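Local coordinates for protein ornithine carbamoyltransferase, mitochondrial (Coccidioides immitis, PDB 3SDS) that probably transfers the carbamoyl group of carbamoyl phosphate to L-ornithine, giving L-citrulline and phosphate in mitochondrial arginine biosynthesis, at residues L26-D31 against L204-T209; G130-I135 against A149-F154; D258-V263 against G297-W302; N301-H306 against R324-P329. One frame throughout, in Å; residues are numbered along the deposited sequence.

The four contacts run from the carbamoyl-phosphate domain to the ornithine domain; the active site probably lies in the cleft between the two. Interactions 1 and 2 have centres about 14 Å apart and touch where Ser28 OG meets Phe154 CD1 at 3.4 Å; the first joins the two domains and the second shapes the loop leading to His155, which probably binds carbamoyl phosphate. Interactions 3 and 4, centres about 11 Å apart, share Asn301 and Trp302 and build one edge of the ornithine-domain sheet, whose strand 303-306 runs toward Cys307, the probable proton acceptor. Interactions 2 and 3 lie on opposite sides of the chain's centre, their centres about 31 Å apart.

Interaction 1. Residues L26-D31 against L204-T209; sequences LLSIAD and LAIAAT
Ile29 and Ile206 meet where the turn before helix 34-51 packs on helix 199-210, an apolar contact between the carbamoyl-phosphate domain and the Rossmann-like ornithine domain of the transcarbamylase fold. The chain at 26-31 makes a short 3-10 turn from Ile29 to Asp31 and presents Ile29 to the helix.

The packing across the contact is mostly apolar. The two isoleucines slide past each other in opposite directions, and the meeting is made by their short branches: Ile206 CG2 lies 4.1 Å from Ile29 CG2. In Ile29 the CG2 branch stands opposite the backbone N, and from there it also reaches Ala207, 4.2 Å from the alanine CB. Beta-branched isoleucine offers a methyl close to the main chain, while small alanine lets the turn come near the helix backbone. The longer arm of Ile206 runs on to Ala30, with CD1 4.4 Å from Ala30 CB, while its CG2 also touches Ala30 N. Phe37 of helix 34-51 touches both Ile29 and Ala207, and Ala159 of helix 156-169 also borders Ile29.

Hydrogen bonds hold each side in shape without crossing between the segments. Asp31 N bonds Ser28 O within the turn, and Asp31 OD1 receives Leu27 N at 3.2 Å, nearly in line with its C-O bond. Asp203, just before the helical segment, adds a polar link between the domains through OD1, which pairs with Ile29 N and Ser28 OG. On the helix, Thr209 OG1 binds Ala205 O. Ser28 OG completes an ST turn, accepting Ala30 N at 3.0 Å with an N-H...O angle of 163°.

Interaction 2. Residues G130-I135 against A149-F154; sequences GPHSDI and ALCDTF
His132 ND1 donates to Cys151 SG at 3.1 Å, a nearly straight bond (164° at the hydrogen) with the sulfur in the imidazole plane. Histidine suits the place because it offers both an in-plane N-H and a flat face; its CG points opposite the backbone N (chi1 -174°), which carries the ring from the start of helix 132-141 across to the 149-154 loop. A weak bond joins the backbones, Asp152 N to Gly130 O at 3.3 Å.

Beyond these, Phe154 turns its edge to one face of the imidazole in an offset edge-to-face pair, planes at 85° and centroids 5.2 Å apart; Phe154 CD2 and CE2 both lie near His132 CE1. Ile135 CG2 covers part of the opposite face, so both faces have a neighbour, each near the rim. At the more exposed margin, Asp152 brings CB to 3.6 Å from Gly130 O.

Both segments follow neighbouring parallel strands, 124-128 and 146-148, of the carbamoyl-phosphate domain. Cys151 O bonds ND2 of Asn199, which probably binds ornithine, and His155 follows directly, consistent with loops at the C-terminal ends of the strands lining the substrate cleft of an alpha/beta domain.

Interaction 3. Residues D258-V263 against G297-W302; sequences DADVIV and GAKENW
Asp258 N gives a long, weak hydrogen bond to Gly297 O at 3.4 Å, the first link between the approach to strand 261-264 and the loop after helix 290-296. Gly297, with positive phi, is the C-prime residue of the Schellman motif ending that helix, a conformation glycine tolerates readily. Ala259 follows, its carbonyl receiving Lys299 N weakly at 3.5 Å.

At Asp260, the carboxylate and the Lys299 chain lie side by side, pointing the same way. The lysine bends at chi2 (-107°), and its CE comes 3.4 Å from Asp260 OD1, yet NZ stays 4.1 Å off, too far for a salt bridge, though the charges probably attract. OD2 has a firmer partner in Lys190 N, while a water donates to both Asp260 OD1 and Asn301 OD1. Asp260 O also accepts a C-H contact from Trp302 CA.

Ile262 points toward the 297-302 loop and sets CD1 over one face of Trp302, 4.0 Å from the centroid of the six-membered ring and 27° off its normal, a CH-pi contact; Ala298 CB borders the same methyl.

Strand 261-264 runs parallel between 190-194 and 303-306. Trp302, in the loop after helix 290-296, precedes edge strand 303-306 and packs on Ile262.

Interaction 4. Residues N301-H306 against R324-P329; sequences NWKFMH and RSLVFP
Phe304 and Ser325 form a single beta bridge between strand 303-306 and the approach to helix 327-347. Its two backbone bonds are firm: Phe304 N reaches Arg324 O at 2.7 Å, and Leu326 N returns to Phe304 O at 3.0 Å. The phenyl ring, its CG opposite the backbone N (chi1 177°), lies alongside Val327, CE2 4.1 Å from CG2, and has Ser325 OG at its edge. That hydroxyl also bonds Phe320 O, which satisfies it beside the ring. Val327 CG2 continues to His306 CB, and Leu326 CD1 touches both Lys303 CB and Met305 CG, completing a largely apolar inner part.

At the partly exposed Arg324 end a second close contact forms. The guanidinium of Arg324 lies flat over the indole of Trp302, on the face opposite to the one Ile262 touches, planes 15° apart and centres 4.0 Å from each other, with the two side chains crossing at about a right angle. Arginine fits because it is both flat and long: its chain, extended from CG to NE, lays CD over the six-membered ring, 3.9 Å from its centroid. NE gives a weak bond to Trp302 O, 3.2 Å away in the guanidinium plane, while NH2 is held by Glu300 O. The looser side is at Lys303, whose chain leads its amino group away.

Strand 303-306 lies at the edge of the parallel sheet, beside 261-264. Helix 317-320 borders Trp302, Phe304 and Val327 while helix 156-169 touches Met305 and Leu326, and Phe328, pointing away from the strand, packs on Val116 of a neighbouring subunit.

Interaction 1. Residues L26-D31 against L204-T209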
loop_
_atom_site.group_PDB
_atom_site.type_symbol
_atom_site.label_atom_id
_atom_site.label_comp_id
_atom_site.label_asym_id
_atom_site.label_seq_id
_atom_site.Cartn_x
_atom_site.Cartn_y
_atom_site.Cartn_z
ATOM N N LEU A 26 15.928 17.983 4.102
ATOM C CA LEU A 26 16.079 17.895 5.545
ATOM C C LEU A 26 16.843 16.606 5.899
ATOM O O LEU A 26 16.242 15.522 5.940
ATOM C CB LEU A 26 14.721 17.944 6.247
ATOM C CG LEU A 26 14.727 17.889 7.788
ATOM C CD1 LEU A 26 15.473 19.076 8.415
ATOM C CD2 LEU A 26 13.335 17.804 8.384
ATOM N N LEU A 27 18.160 16.715 6.131
ATOM C CA LEU A 27 18.991 15.534 6.488
ATOM C C LEU A 27 19.329 15.419 7.989
ATOM O O LEU A 27 19.594 14.307 8.489
ATOM C CB LEU A 27 20.285 15.483 5.650
ATOM C CG LEU A 27 20.202 15.588 4.110
ATOM C CD1 LEU A 27 21.549 15.290 3.490
ATOM C CD2 LEU A 27 19.133 14.657 3.504
ATOM N N SER A 28 19.297 16.569 8.682
ATOM C CA SER A 28 19.732 16.720 10.081
ATOM C C SER A 28 19.277 18.071 10.624
ATOM O O SER A 28 19.150 19.030 9.863
ATOM C CB SER A 28 21.271 16.658 10.166
ATOM O OG SER A 28 21.742 17.048 11.452
ATOM N N ILE A 29 19.089 18.166 11.939
ATOM C CA ILE A 29 18.843 19.456 12.591
ATOM C C ILE A 29 19.975 20.464 12.324
ATOM O O ILE A 29 19.778 21.686 12.412
ATOM C CB ILE A 29 18.667 19.312 14.117
ATOM C CG1 ILE A 29 17.689 18.189 14.483
ATOM C CG2 ILE A 29 18.231 20.629 14.736
ATOM C CD1 ILE A 29 16.285 18.319 13.874
ATOM N N ALA A 30 21.161 19.958 11.998
ATOM C CA ALA A 30 22.277 20.822 11.629
ATOM C C ALA A 30 21.961 21.776 10.451
ATOM O O ALA A 30 22.639 22.798 10.286
ATOM C CB ALA A 30 23.502 19.992 11.335
ATOM N N ASP A 31 20.940 21.452 9.647
ATOM C CA ASP A 31 20.552 22.293 8.502
ATOM C C ASP A 31 19.573 23.413 8.881
ATOM O O ASP A 31 19.167 24.184 8.014
ATOM C CB ASP A 31 19.883 21.468 7.393
ATOM C CG ASP A 31 20.687 20.245 6.955
ATOM O OD1 ASP A 31 20.015 19.217 6.706
ATOM O OD2 ASP A 31 21.946 20.294 6.833
ATOM N N LEU A 204 19.116 15.272 18.861
ATOM C CA LEU A 204 18.556 15.861 20.079
ATOM C C LEU A 204 19.550 16.874 20.681
ATOM O O LEU A 204 19.181 18.039 20.966
ATOM C CB LEU A 204 18.201 14.759 21.086
ATOM C CG LEU A 204 17.684 15.058 22.502
ATOM C CD1 LEU A 204 16.480 15.982 22.487
ATOM C CD2 LEU A 204 17.322 13.753 23.234
ATOM N N ALA A 205 20.809 16.438 20.834
ATOM C CA ALA A 205 21.908 17.311 21.292
ATOM C C ALA A 205 22.033 18.612 20.484
ATOM O O ALA A 205 22.133 19.687 21.076
ATOM C CB ALA A 205 23.252 16.555 21.297
ATOM N N ILE A 206 22.041 18.503 19.151
ATOM C CA ILE A 206 22.153 19.675 18.256
ATOM C C ILE A 206 20.960 20.648 18.437
ATOM O O ILE A 206 21.125 21.870 18.418
ATOM C CB ILE A 206 22.308 19.238 16.740
ATOM C CG1 ILE A 206 23.617 18.467 16.517
ATOM C CG2 ILE A 206 22.236 20.440 15.791
ATOM C CD1 ILE A 206 23.756 17.840 15.129
ATOM N N ALA A 207 19.763 20.083 18.615
ATOM C CA ALA A 207 18.555 20.860 18.869
ATOM C C ALA A 207 18.633 21.574 20.221
ATOM O O ALA A 207 18.535 22.806 20.287
ATOM C CB ALA A 207 17.329 19.968 18.792
ATOM N N ALA A 208 18.836 20.806 21.290
ATOM C CA ALA A 208 18.995 21.379 22.631
ATOM C C ALA A 208 19.993 22.561 22.706
ATOM O O ALA A 208 19.740 23.560 23.405
ATOM C CB ALA A 208 19.378 20.288 23.617
ATOM N N THR A 209 21.119 22.440 21.999
ATOM C CA THR A 209 22.110 23.508 21.935
ATOM C C THR A 209 21.500 24.785 21.359
ATOM O O THR A 209 21.631 25.850 21.946
ATOM C CB THR A 209 23.332 23.097 21.110
ATOM O OG1 THR A 209 23.999 22.008 21.751
ATOM C CG2 THR A 209 24.295 24.229 20.999
#

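Interaction 2. Residues G130-I135 against A149-F154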
loop_
_atom_site.group_PDB
_atom_site.type_symbol
_atom_site.label_atom_id
_atom_site.label_comp_id
_atom_site.label_asym_id
_atom_site.label_seq_id
_atom_site.Cartn_x
_atom_site.Cartn_y
_atom_site.Cartn_z
ATOM N N GLY A 130 20.998 2.647 5.219
ATOM C CA GLY A 130 22.037 2.298 6.197
ATOM C C GLY A 130 23.026 3.437 6.438
ATOM O O GLY A 130 22.746 4.355 7.233
ATOM N N PRO A 131 24.201 3.387 5.761
ATOM C CA PRO A 131 25.201 4.485 5.904
ATOM C C PRO A 131 24.680 5.872 5.472
ATOM O O PRO A 131 23.811 5.957 4.592
ATOM C CB PRO A 131 26.386 4.017 5.018
ATOM C CG PRO A 131 26.262 2.486 4.972
ATOM C CD PRO A 131 24.750 2.222 5.014
ATOM N N HIS A 132 25.194 6.937 6.101
ATOM C CA HIS A 132 24.869 8.319 5.691
ATOM C C HIS A 132 25.390 8.698 4.282
ATOM O O HIS A 132 24.727 9.451 3.542
ATOM C CB HIS A 132 25.310 9.368 6.715
ATOM C CG HIS A 132 24.847 10.747 6.358
ATOM N ND1 HIS A 132 23.610 11.237 6.729
ATOM C CD2 HIS A 132 25.425 11.715 5.601
ATOM C CE1 HIS A 132 23.459 12.457 6.240
ATOM N NE2 HIS A 132 24.541 12.768 5.547
ATOM N N SER A 133 26.570 8.195 3.917
ATOM C CA SER A 133 27.074 8.384 2.557
ATOM C C SER A 133 26.002 8.007 1.517
ATOM O O SER A 133 25.915 8.645 0.464
ATOM C CB SER A 133 28.391 7.616 2.322
ATOM O OG SER A 133 28.343 6.266 2.777
ATOM N N ASP A 134 25.181 6.996 1.831
ATOM C CA ASP A 134 24.084 6.560 0.956
ATOM C C ASP A 134 23.020 7.648 0.720
ATOM O O ASP A 134 22.725 7.976 -0.434
ATOM C CB ASP A 134 23.428 5.274 1.484
ATOM C CG ASP A 134 24.014 4.013 0.871
ATOM O OD1 ASP A 134 24.404 3.110 1.635
ATOM O OD2 ASP A 134 24.074 3.912 -0.372
ATOM N N ILE A 135 22.462 8.203 1.801
ATOM C CA ILE A 135 21.377 9.202 1.700
ATOM C C ILE A 135 21.790 10.507 0.985
ATOM O O ILE A 135 21.013 11.063 0.201
ATOM C CB ILE A 135 20.674 9.483 3.088
ATOM C CG1 ILE A 135 19.470 10.415 2.954
ATOM C CG2 ILE A 135 21.630 10.096 4.083
ATOM C CD1 ILE A 135 18.214 9.739 2.601
ATOM N N ALA A 149 14.393 9.897 6.997
ATOM C CA ALA A 149 13.539 9.153 7.925
ATOM C C ALA A 149 14.324 8.539 9.076
ATOM O O ALA A 149 13.770 8.296 10.151
ATOM C CB ALA A 149 12.766 8.068 7.177
ATOM N N LEU A 150 15.602 8.261 8.826
ATOM C CA LEU A 150 16.525 7.683 9.811
ATOM C C LEU A 150 17.750 7.199 9.063
ATOM O O LEU A 150 17.642 6.503 8.069
ATOM C CB LEU A 150 15.888 6.513 10.591
ATOM C CG LEU A 150 16.634 5.869 11.786
ATOM C CD1 LEU A 150 15.655 5.285 12.837
ATOM C CD2 LEU A 150 17.687 4.795 11.373
ATOM N N CYS A 151 18.921 7.584 9.537
ATOM C CA CYS A 151 20.161 7.029 9.020
ATOM C C CYS A 151 21.123 6.746 10.184
ATOM O O CYS A 151 20.753 6.834 11.361
ATOM C CB CYS A 151 20.761 7.920 7.917
ATOM S SG CYS A 151 21.898 9.269 8.415
ATOM N N ASP A 152 22.348 6.384 9.841
ATOM C CA ASP A 152 23.372 5.970 10.791
ATOM C C ASP A 152 23.717 6.993 11.897
ATOM O O ASP A 152 24.082 6.609 13.015
ATOM C CB ASP A 152 24.614 5.683 9.971
ATOM C CG ASP A 152 25.427 4.582 10.539
ATOM O OD1 ASP A 152 25.872 4.738 11.704
ATOM O OD2 ASP A 152 25.643 3.571 9.820
ATOM N N THR A 153 23.600 8.285 11.564
ATOM C CA THR A 153 24.030 9.386 12.435
ATOM C C THR A 153 22.956 10.457 12.718
ATOM O O THR A 153 23.115 11.249 13.651
ATOM C CB THR A 153 25.305 10.129 11.882
ATOM O OG1 THR A 153 24.991 10.805 10.656
ATOM C CG2 THR A 153 26.478 9.182 11.646
ATOM N N PHE A 154 21.883 10.520 11.927
ATOM C CA PHE A 154 20.842 11.541 12.167
ATOM C C PHE A 154 19.441 10.961 12.263
ATOM O O PHE A 154 19.209 9.844 11.820
ATOM C CB PHE A 154 20.895 12.642 11.097
ATOM C CG PHE A 154 22.251 13.246 10.923
ATOM C CD1 PHE A 154 22.871 13.920 11.980
ATOM C CD2 PHE A 154 22.926 13.138 9.703
ATOM C CE1 PHE A 154 24.154 14.479 11.830
ATOM C CE2 PHE A 154 24.206 13.706 9.534
ATOM C CZ PHE A 154 24.821 14.375 10.615
#

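Interaction 3. Residues D258-V263 against G297-W302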
loop_
_atom_site.group_PDB
_atom_site.type_symbol
_atom_site.label_atom_id
_atom_site.label_comp_id
_atom_site.label_asym_id
_atom_site.label_seq_id
_atom_site.Cartn_x
_atom_site.Cartn_y
_atom_site.Cartn_z
ATOM N N ASP A 258 20.491 17.057 39.051
ATOM C CA ASP A 258 19.667 18.239 38.724
ATOM C C ASP A 258 18.984 18.185 37.336
ATOM O O ASP A 258 18.724 19.228 36.717
ATOM C CB ASP A 258 20.469 19.545 38.903
ATOM C CG ASP A 258 20.876 19.794 40.359
ATOM O OD1 ASP A 258 20.063 19.510 41.278
ATOM O OD2 ASP A 258 22.015 20.279 40.586
ATOM N N ALA A 259 18.674 16.972 36.878
ATOM C CA ALA A 259 18.114 16.771 35.552
ATOM C C ALA A 259 16.609 16.974 35.570
ATOM O O ALA A 259 15.930 16.544 36.517
ATOM C CB ALA A 259 18.459 15.384 35.036
ATOM N N ASP A 260 16.090 17.628 34.529
ATOM C CA ASP A 260 14.652 17.860 34.447
ATOM C C ASP A 260 13.982 16.693 33.755
ATOM O O ASP A 260 12.822 16.355 34.050
ATOM C CB ASP A 260 14.346 19.164 33.712
ATOM C CG ASP A 260 14.821 20.382 34.475
ATOM O OD1 ASP A 260 14.240 20.684 35.557
ATOM O OD2 ASP A 260 15.788 21.020 33.990
ATOM N N VAL A 261 14.732 16.075 32.843
ATOM C CA VAL A 261 14.253 14.948 32.044
ATOM C C VAL A 261 15.332 13.886 32.001
ATOM O O VAL A 261 16.521 14.214 31.921
ATOM C CB VAL A 261 13.964 15.383 30.596
ATOM C CG1 VAL A 261 13.542 14.192 29.746
ATOM C CG2 VAL A 261 12.919 16.492 30.570
ATOM N N ILE A 262 14.923 12.618 32.055
ATOM C CA ILE A 262 15.857 11.516 31.802
ATOM C C ILE A 262 15.458 10.698 30.561
ATOM O O ILE A 262 14.313 10.261 30.429
ATOM C CB ILE A 262 16.087 10.628 33.051
ATOM C CG1 ILE A 262 16.681 11.461 34.192
ATOM C CG2 ILE A 262 17.030 9.476 32.720
ATOM C CD1 ILE A 262 16.694 10.762 35.560
ATOM N N VAL A 263 16.419 10.517 29.653
ATOM C CA VAL A 263 16.198 9.798 28.393
ATOM C C VAL A 263 17.117 8.577 28.257
ATOM O O VAL A 263 18.296 8.629 28.613
ATOM C CB VAL A 263 16.445 10.682 27.142
ATOM C CG1 VAL A 263 15.585 10.211 26.014
ATOM C CG2 VAL A 263 16.148 12.102 27.414
ATOM N N GLY A 297 20.545 12.346 42.555
ATOM C CA GLY A 297 20.027 13.655 42.960
ATOM C C GLY A 297 19.252 14.451 41.920
ATOM O O GLY A 297 19.315 15.686 41.904
ATOM N N ALA A 298 18.506 13.758 41.057
ATOM C CA ALA A 298 17.686 14.425 40.041
ATOM C C ALA A 298 16.569 15.238 40.702
ATOM O O ALA A 298 16.294 15.059 41.889
ATOM C CB ALA A 298 17.116 13.407 39.078
ATOM N N LYS A 299 15.946 16.143 39.946
ATOM C CA LYS A 299 14.822 16.954 40.450
ATOM C C LYS A 299 13.679 16.087 40.979
ATOM O O LYS A 299 13.490 14.939 40.550
ATOM C CB LYS A 299 14.281 17.889 39.362
ATOM C CG LYS A 299 15.336 18.788 38.718
ATOM C CD LYS A 299 15.233 20.244 39.139
ATOM C CE LYS A 299 16.168 21.090 38.290
ATOM N NZ LYS A 299 16.163 22.506 38.716
ATOM N N GLU A 300 12.915 16.646 41.910
ATOM C CA GLU A 300 11.801 15.940 42.507
ATOM C C GLU A 300 10.794 15.459 41.445
ATOM O O GLU A 300 10.302 14.334 41.511
ATOM C CB GLU A 300 11.140 16.831 43.575
ATOM C CG GLU A 300 10.042 16.148 44.415
ATOM C CD GLU A 300 10.521 14.883 45.137
ATOM O OE1 GLU A 300 11.725 14.795 45.491
ATOM O OE2 GLU A 300 9.681 13.978 45.353
ATOM N N ASN A 301 10.515 16.297 40.451
ATOM C CA ASN A 301 9.507 15.957 39.440
ATOM C C ASN A 301 10.074 15.600 38.063
ATOM O O ASN A 301 9.497 15.964 37.042
ATOM C CB ASN A 301 8.453 17.074 39.320
ATOM C CG ASN A 301 9.044 18.395 38.846
ATOM O OD1 ASN A 301 10.145 18.792 39.253
ATOM N ND2 ASN A 301 8.309 19.085 37.978
ATOM N N TRP A 302 11.189 14.872 38.037
ATOM C CA TRP A 302 11.820 14.505 36.761
ATOM C C TRP A 302 10.906 13.629 35.906
ATOM O O TRP A 302 10.138 12.817 36.432
ATOM C CB TRP A 302 13.180 13.825 36.985
ATOM C CG TRP A 302 13.092 12.495 37.686
ATOM C CD1 TRP A 302 13.021 12.284 39.030
ATOM C CD2 TRP A 302 13.058 11.202 37.074
ATOM N NE1 TRP A 302 12.944 10.943 39.295
ATOM C CE2 TRP A 302 12.960 10.251 38.115
ATOM C CE3 TRP A 302 13.090 10.752 35.744
ATOM C CZ2 TRP A 302 12.901 8.873 37.875
ATOM C CZ3 TRP A 302 13.035 9.382 35.501
ATOM C CH2 TRP A 302 12.941 8.456 36.571
HETATM O O HOH W 1 11.633 20.332 36.831
#

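Interaction 4. Residues N301-H306 against R324-P329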
loop_
_atom_site.group_PDB
_atom_site.type_symbol
_atom_site.label_atom_id
_atom_site.label_comp_id
_atom_site.label_asym_id
_atom_site.label_seq_id
_atom_site.Cartn_x
_atom_site.Cartn_y
_atom_site.Cartn_z
ATOM N N ASN A 301 10.515 16.297 40.451
ATOM C CA ASN A 301 9.507 15.957 39.440
ATOM C C ASN A 301 10.074 15.600 38.063
ATOM O O ASN A 301 9.497 15.964 37.042
ATOM C CB ASN A 301 8.453 17.074 39.320
ATOM C CG ASN A 301 9.044 18.395 38.846
ATOM O OD1 ASN A 301 10.145 18.792 39.253
ATOM N ND2 ASN A 301 8.309 19.085 37.978
ATOM N N TRP A 302 11.189 14.872 38.037
ATOM C CA TRP A 302 11.820 14.505 36.761
ATOM C C TRP A 302 10.906 13.629 35.906
ATOM O O TRP A 302 10.138 12.817 36.432
ATOM C CB TRP A 302 13.180 13.825 36.985
ATOM C CG TRP A 302 13.092 12.495 37.686
ATOM C CD1 TRP A 302 13.021 12.284 39.030
ATOM C CD2 TRP A 302 13.058 11.202 37.074
ATOM N NE1 TRP A 302 12.944 10.943 39.295
ATOM C CE2 TRP A 302 12.960 10.251 38.115
ATOM C CE3 TRP A 302 13.090 10.752 35.744
ATOM C CZ2 TRP A 302 12.901 8.873 37.875
ATOM C CZ3 TRP A 302 13.035 9.382 35.501
ATOM C CH2 TRP A 302 12.941 8.456 36.571
ATOM N N LYS A 303 10.998 13.799 34.589
ATOM C CA LYS A 303 10.123 13.111 33.641
ATOM C C LYS A 303 10.933 12.131 32.797
ATOM O O LYS A 303 12.137 12.300 32.633
ATOM C CB LYS A 303 9.435 14.144 32.735
ATOM C CG LYS A 303 8.608 15.228 33.447
ATOM C CD LYS A 303 7.307 14.643 33.977
ATOM C CE LYS A 303 6.220 15.695 34.151
ATOM N NZ LYS A 303 6.025 16.126 35.573
ATOM N N PHE A 304 10.277 11.121 32.243
ATOM C CA PHE A 304 10.973 10.093 31.480
ATOM C C PHE A 304 10.577 10.043 29.997
ATOM O O PHE A 304 9.387 10.187 29.652
ATOM C CB PHE A 304 10.763 8.721 32.129
ATOM C CG PHE A 304 11.380 7.590 31.360
ATOM C CD1 PHE A 304 12.764 7.400 31.363
ATOM C CD2 PHE A 304 10.583 6.727 30.613
ATOM C CE1 PHE A 304 13.338 6.359 30.643
ATOM C CE2 PHE A 304 11.148 5.683 29.887
ATOM C CZ PHE A 304 12.529 5.504 29.896
ATOM N N MET A 305 11.582 9.821 29.139
ATOM C CA MET A 305 11.435 9.766 27.673
ATOM C C MET A 305 12.281 8.646 27.023
ATOM O O MET A 305 13.445 8.438 27.384
ATOM C CB MET A 305 11.787 11.118 27.057
ATOM C CG MET A 305 10.783 12.227 27.360
ATOM S SD MET A 305 11.218 13.837 26.664
ATOM C CE MET A 305 11.070 13.465 24.915
ATOM N N HIS A 306 11.680 7.952 26.054
ATOM C CA HIS A 306 12.264 6.828 25.308
ATOM C C HIS A 306 11.504 6.813 23.968
ATOM O O HIS A 306 10.285 6.918 23.942
ATOM C CB HIS A 306 12.010 5.540 26.102
ATOM C CG HIS A 306 12.692 4.309 25.569
ATOM N ND1 HIS A 306 12.756 3.995 24.227
ATOM C CD2 HIS A 306 13.277 3.272 26.218
ATOM C CE1 HIS A 306 13.388 2.844 24.070
ATOM N NE2 HIS A 306 13.709 2.381 25.265
ATOM N N ARG A 324 5.321 9.804 35.600
ATOM C CA ARG A 324 6.533 10.473 35.118
ATOM C C ARG A 324 6.803 10.302 33.615
ATOM O O ARG A 324 7.675 10.982 33.063
ATOM C CB ARG A 324 7.760 9.923 35.845
ATOM C CG ARG A 324 7.871 10.274 37.311
ATOM C CD ARG A 324 9.245 9.903 37.825
ATOM N NE ARG A 324 9.627 10.789 38.914
ATOM C CZ ARG A 324 9.681 10.429 40.187
ATOM N NH1 ARG A 324 9.402 9.177 40.536
ATOM N NH2 ARG A 324 10.034 11.317 41.108
ATOM N N SER A 325 6.083 9.388 32.965
ATOM C CA SER A 325 6.484 8.903 31.657
ATOM C C SER A 325 5.711 9.545 30.520
ATOM O O SER A 325 4.508 9.375 30.414
ATOM C CB SER A 325 6.352 7.389 31.615
ATOM O OG SER A 325 6.761 6.858 30.368
ATOM N N LEU A 326 6.425 10.275 29.666
ATOM C CA LEU A 326 5.828 10.995 28.535
ATOM C C LEU A 326 5.895 10.181 27.222
ATOM O O LEU A 326 5.650 10.705 26.117
ATOM C CB LEU A 326 6.524 12.342 28.343
ATOM C CG LEU A 326 6.704 13.279 29.529
ATOM C CD1 LEU A 326 7.610 14.445 29.104
ATOM C CD2 LEU A 326 5.361 13.774 30.030
ATOM N N VAL A 327 6.221 8.897 27.384
ATOM C CA VAL A 327 6.409 7.921 26.315
ATOM C C VAL A 327 5.321 7.887 25.196
ATOM O O VAL A 327 5.646 7.993 24.003
ATOM C CB VAL A 327 6.685 6.527 26.960
ATOM C CG1 VAL A 327 6.013 5.392 26.202
ATOM C CG2 VAL A 327 8.173 6.305 27.097
ATOM N N PHE A 328 4.050 7.764 25.567
ATOM C CA PHE A 328 2.967 7.680 24.576
ATOM C C PHE A 328 2.642 9.031 23.885
ATOM O O PHE A 328 2.507 9.097 22.647
ATOM C CB PHE A 328 1.719 7.019 25.187
ATOM C CG PHE A 328 1.975 5.628 25.718
ATOM C CD1 PHE A 328 2.214 4.560 24.841
ATOM C CD2 PHE A 328 2.017 5.389 27.093
ATOM C CE1 PHE A 328 2.471 3.270 25.325
ATOM C CE2 PHE A 328 2.288 4.109 27.590
ATOM C CZ PHE A 328 2.508 3.043 26.701
ATOM N N PRO A 329 2.525 10.118 24.668
ATOM C CA PRO A 329 2.426 11.398 23.957
ATOM C C PRO A 329 3.590 11.631 22.975
ATOM O O PRO A 329 3.354 12.109 21.861
ATOM C CB PRO A 329 2.442 12.423 25.097
ATOM C CG PRO A 329 1.769 11.679 26.230
ATOM C CD PRO A 329 2.311 10.282 26.119
#